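Local coordinates for ribosome hibernation protein YHBH (Vibrio cholerae serotype O1, PDB 4HEI) that associates with 100S ribosome dimers in stationary phase and probably inhibits translation by binding the 30S subunit, at residues M1-L12 / I34-V43. Sequence-based numbering, arbitrary orientation.
Sequences MQINIQGHHIDL and INHVQVILRV
Strands 2-8 and 34-44 are the parallel pair of the beta-alpha-beta unit that opens this HPF/YfiA fold, helix 14-27 making the crossover between them. Their backbones are joined from Gln2 N to Asn35 O (3.2 Å) as far as a weak bond from Val43 N to His8 O (3.4 Å), a ladder that fixes the edge strand 2-8 to its neighbour. On the helix-covered face, beta-branched Ile3, Ile5, Val37 and Val39, which favour extended backbone, form an apolar layer: Ile3 CG1 lies alongside Val37 CB at 4.0 Å, while Ile3 also touches Phe24 and Ile5 reaches Val20 of the crossover helix. Farther on, Leu12 CD1 meets Leu41 CD1 at 3.8 Å, the two side chains at about a right angle, and Leu41 packs on Ile74 of helix 70-91. The other face is mostly polar, as suits a largely exposed side, though Ile40 lies there too. Gln38, bent at chi2 (67°), curls its amide back, and NE2 donates to Val39 O from above the carbonyl plane. Gln38 NE2 also hydrogen-bonds across the strands to Asn4 OD1 (3.2 Å, N-H...O 143°). Gln6, also bent at chi2, grips that oxygen from the opposite face of its plane, Gln6 NE2 hydrogen-bonding to Asn4 OD1 at 2.9 Å.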
# COMPACT_ATOMS: atom_id res chain seq x y z
N MET A 1 -6.08 12.14 -2.70
CA MET A 1 -5.45 10.80 -2.87
C MET A 1 -6.05 10.04 -4.05
O MET A 1 -7.23 9.69 -4.05
CB MET A 1 -5.61 9.98 -1.58
CG MET A 1 -5.14 8.53 -1.70
SD MET A 1 -5.16 7.62 -0.13
CE MET A 1 -6.93 7.34 0.09
N GLN A 2 -5.22 9.79 -5.06
CA GLN A 2 -5.63 9.05 -6.24
C GLN A 2 -4.82 7.76 -6.24
O GLN A 2 -3.61 7.79 -6.47
CB GLN A 2 -5.34 9.85 -7.51
CG GLN A 2 -6.11 11.14 -7.61
CD GLN A 2 -5.89 11.84 -8.94
OE1 GLN A 2 -6.18 11.30 -10.00
NE2 GLN A 2 -5.36 13.06 -8.88
N ILE A 3 -5.49 6.64 -5.98
CA ILE A 3 -4.83 5.34 -5.92
C ILE A 3 -4.91 4.56 -7.22
O ILE A 3 -5.99 4.39 -7.80
CB ILE A 3 -5.45 4.44 -4.83
CG1 ILE A 3 -5.48 5.17 -3.49
CG2 ILE A 3 -4.64 3.15 -4.71
CD1 ILE A 3 -6.26 4.43 -2.42
N ASN A 4 -3.77 4.07 -7.69
CA ASN A 4 -3.75 3.26 -8.89
C ASN A 4 -3.29 1.87 -8.47
O ASN A 4 -2.19 1.70 -7.96
CB ASN A 4 -2.77 3.82 -9.94
CG ASN A 4 -2.74 2.98 -11.21
OD1 ASN A 4 -2.26 1.85 -11.20
ND2 ASN A 4 -3.27 3.53 -12.29
N ILE A 5 -4.16 0.88 -8.66
CA ILE A 5 -3.82 -0.48 -8.29
C ILE A 5 -3.59 -1.31 -9.53
O ILE A 5 -4.45 -1.38 -10.41
CB ILE A 5 -4.96 -1.13 -7.47
CG1 ILE A 5 -5.27 -0.27 -6.25
CG2 ILE A 5 -4.57 -2.54 -7.06
CD1 ILE A 5 -6.47 -0.75 -5.45
N GLN A 6 -2.42 -1.93 -9.61
CA GLN A 6 -2.08 -2.78 -10.74
C GLN A 6 -1.72 -4.18 -10.27
O GLN A 6 -1.19 -4.37 -9.18
CB GLN A 6 -0.89 -2.19 -11.51
CG GLN A 6 -1.18 -0.86 -12.18
CD GLN A 6 -2.27 -0.97 -13.22
OE1 GLN A 6 -2.26 -1.87 -14.05
NE2 GLN A 6 -3.23 -0.04 -13.17
N GLY A 7 -2.01 -5.16 -11.12
CA GLY A 7 -1.68 -6.54 -10.78
C GLY A 7 -0.71 -7.10 -11.80
O GLY A 7 -0.66 -6.63 -12.94
N HIS A 8 0.08 -8.08 -11.39
CA HIS A 8 1.04 -8.73 -12.28
C HIS A 8 1.11 -10.22 -11.94
O HIS A 8 1.43 -10.59 -10.82
CB HIS A 8 2.43 -8.11 -12.11
CG HIS A 8 3.48 -8.74 -12.97
ND1 HIS A 8 3.56 -8.53 -14.33
CD2 HIS A 8 4.47 -9.61 -12.67
CE1 HIS A 8 4.55 -9.24 -14.83
NE2 HIS A 8 5.13 -9.90 -13.84
N HIS A 9 0.80 -11.05 -12.93
CA HIS A 9 0.81 -12.50 -12.74
C HIS A 9 -0.11 -12.88 -11.59
O HIS A 9 0.26 -13.66 -10.72
CB HIS A 9 2.23 -13.00 -12.45
CG HIS A 9 3.16 -12.90 -13.62
ND1 HIS A 9 4.47 -13.34 -13.57
CD2 HIS A 9 2.97 -12.42 -14.87
CE1 HIS A 9 5.04 -13.14 -14.74
NE2 HIS A 9 4.16 -12.58 -15.55
N ILE A 10 -1.31 -12.31 -11.59
CA ILE A 10 -2.27 -12.58 -10.53
C ILE A 10 -3.68 -12.27 -10.99
O ILE A 10 -3.89 -11.48 -11.92
CB ILE A 10 -1.96 -11.72 -9.28
CG1 ILE A 10 -2.88 -12.12 -8.13
CG2 ILE A 10 -2.14 -10.24 -9.61
CD1 ILE A 10 -2.66 -11.31 -6.86
N ASP A 11 -4.66 -12.89 -10.34
CA ASP A 11 -6.05 -12.64 -10.67
C ASP A 11 -6.51 -11.51 -9.76
O ASP A 11 -7.00 -11.76 -8.66
CB ASP A 11 -6.90 -13.89 -10.44
CG ASP A 11 -8.39 -13.62 -10.62
OD1 ASP A 11 -8.73 -12.69 -11.39
OD2 ASP A 11 -9.21 -14.33 -10.01
N LEU A 12 -6.30 -10.28 -10.21
CA LEU A 12 -6.70 -9.11 -9.44
C LEU A 12 -8.23 -9.07 -9.35
O LEU A 12 -8.91 -8.89 -10.35
CB LEU A 12 -6.17 -7.84 -10.12
CG LEU A 12 -6.30 -6.50 -9.39
CD1 LEU A 12 -5.53 -6.55 -8.07
CD2 LEU A 12 -5.74 -5.40 -10.28
N ILE A 34 -1.21 12.95 1.52
CA ILE A 34 -1.01 11.89 0.55
C ILE A 34 -1.61 12.28 -0.80
O ILE A 34 -2.83 12.43 -0.92
CB ILE A 34 -1.68 10.57 1.02
CG1 ILE A 34 -1.04 10.09 2.32
CG2 ILE A 34 -1.57 9.51 -0.07
CD1 ILE A 34 -1.73 8.89 2.95
N ASN A 35 -0.76 12.43 -1.80
CA ASN A 35 -1.22 12.80 -3.13
C ASN A 35 -1.42 11.54 -3.97
O ASN A 35 -2.42 10.83 -3.81
CB ASN A 35 -0.22 13.75 -3.78
CG ASN A 35 0.01 14.99 -2.93
OD1 ASN A 35 -0.94 15.63 -2.48
ND2 ASN A 35 1.28 15.33 -2.69
N HIS A 36 -0.48 11.23 -4.86
CA HIS A 36 -0.63 10.03 -5.67
C HIS A 36 -0.18 8.78 -4.92
O HIS A 36 0.76 8.81 -4.13
CB HIS A 36 0.15 10.14 -6.98
CG HIS A 36 -0.63 10.79 -8.09
ND1 HIS A 36 -0.77 12.15 -8.21
CD2 HIS A 36 -1.33 10.25 -9.12
CE1 HIS A 36 -1.52 12.43 -9.26
NE2 HIS A 36 -1.87 11.29 -9.83
N VAL A 37 -0.88 7.68 -5.18
CA VAL A 37 -0.55 6.40 -4.57
C VAL A 37 -0.54 5.31 -5.63
O VAL A 37 -1.45 5.22 -6.45
CB VAL A 37 -1.59 6.00 -3.49
CG1 VAL A 37 -1.28 4.61 -2.96
CG2 VAL A 37 -1.60 7.02 -2.36
N GLN A 38 0.51 4.49 -5.61
CA GLN A 38 0.60 3.37 -6.54
C GLN A 38 0.70 2.10 -5.72
O GLN A 38 1.43 2.05 -4.73
CB GLN A 38 1.83 3.46 -7.44
CG GLN A 38 2.01 2.25 -8.35
CD GLN A 38 0.92 2.15 -9.41
OE1 GLN A 38 0.63 3.12 -10.12
NE2 GLN A 38 0.32 0.96 -9.54
N VAL A 39 -0.02 1.07 -6.14
CA VAL A 39 0.01 -0.20 -5.46
C VAL A 39 0.15 -1.27 -6.53
O VAL A 39 -0.51 -1.21 -7.57
CB VAL A 39 -1.29 -0.47 -4.65
CG1 VAL A 39 -1.26 -1.89 -4.05
CG2 VAL A 39 -1.41 0.55 -3.52
N ILE A 40 1.03 -2.23 -6.28
CA ILE A 40 1.23 -3.34 -7.20
C ILE A 40 1.12 -4.64 -6.41
O ILE A 40 1.80 -4.83 -5.41
CB ILE A 40 2.61 -3.29 -7.88
CG1 ILE A 40 2.71 -2.06 -8.78
CG2 ILE A 40 2.81 -4.54 -8.74
CD1 ILE A 40 4.01 -1.98 -9.55
N LEU A 41 0.25 -5.53 -6.89
CA LEU A 41 0.04 -6.83 -6.27
C LEU A 41 0.53 -7.85 -7.29
O LEU A 41 0.12 -7.82 -8.44
CB LEU A 41 -1.44 -7.05 -5.97
CG LEU A 41 -2.12 -5.96 -5.13
CD1 LEU A 41 -3.53 -6.38 -4.79
CD2 LEU A 41 -1.32 -5.71 -3.87
N ARG A 42 1.44 -8.72 -6.87
CA ARG A 42 1.95 -9.71 -7.80
C ARG A 42 2.37 -10.99 -7.10
O ARG A 42 2.50 -11.04 -5.87
CB ARG A 42 3.14 -9.15 -8.58
CG ARG A 42 4.33 -8.76 -7.73
CD ARG A 42 5.45 -8.17 -8.57
NE ARG A 42 6.55 -7.67 -7.73
CZ ARG A 42 7.65 -8.36 -7.44
NH1 ARG A 42 7.83 -9.59 -7.91
NH2 ARG A 42 8.56 -7.83 -6.63
N VAL A 43 2.57 -12.03 -7.90
CA VAL A 43 2.96 -13.33 -7.37
C VAL A 43 4.29 -13.77 -7.95
O VAL A 43 4.52 -13.69 -9.15
CB VAL A 43 1.88 -14.39 -7.71
CG1 VAL A 43 2.30 -15.74 -7.17
CG2 VAL A 43 0.54 -13.97 -7.14
O HOH W 1 -5.41 14.32 -1.09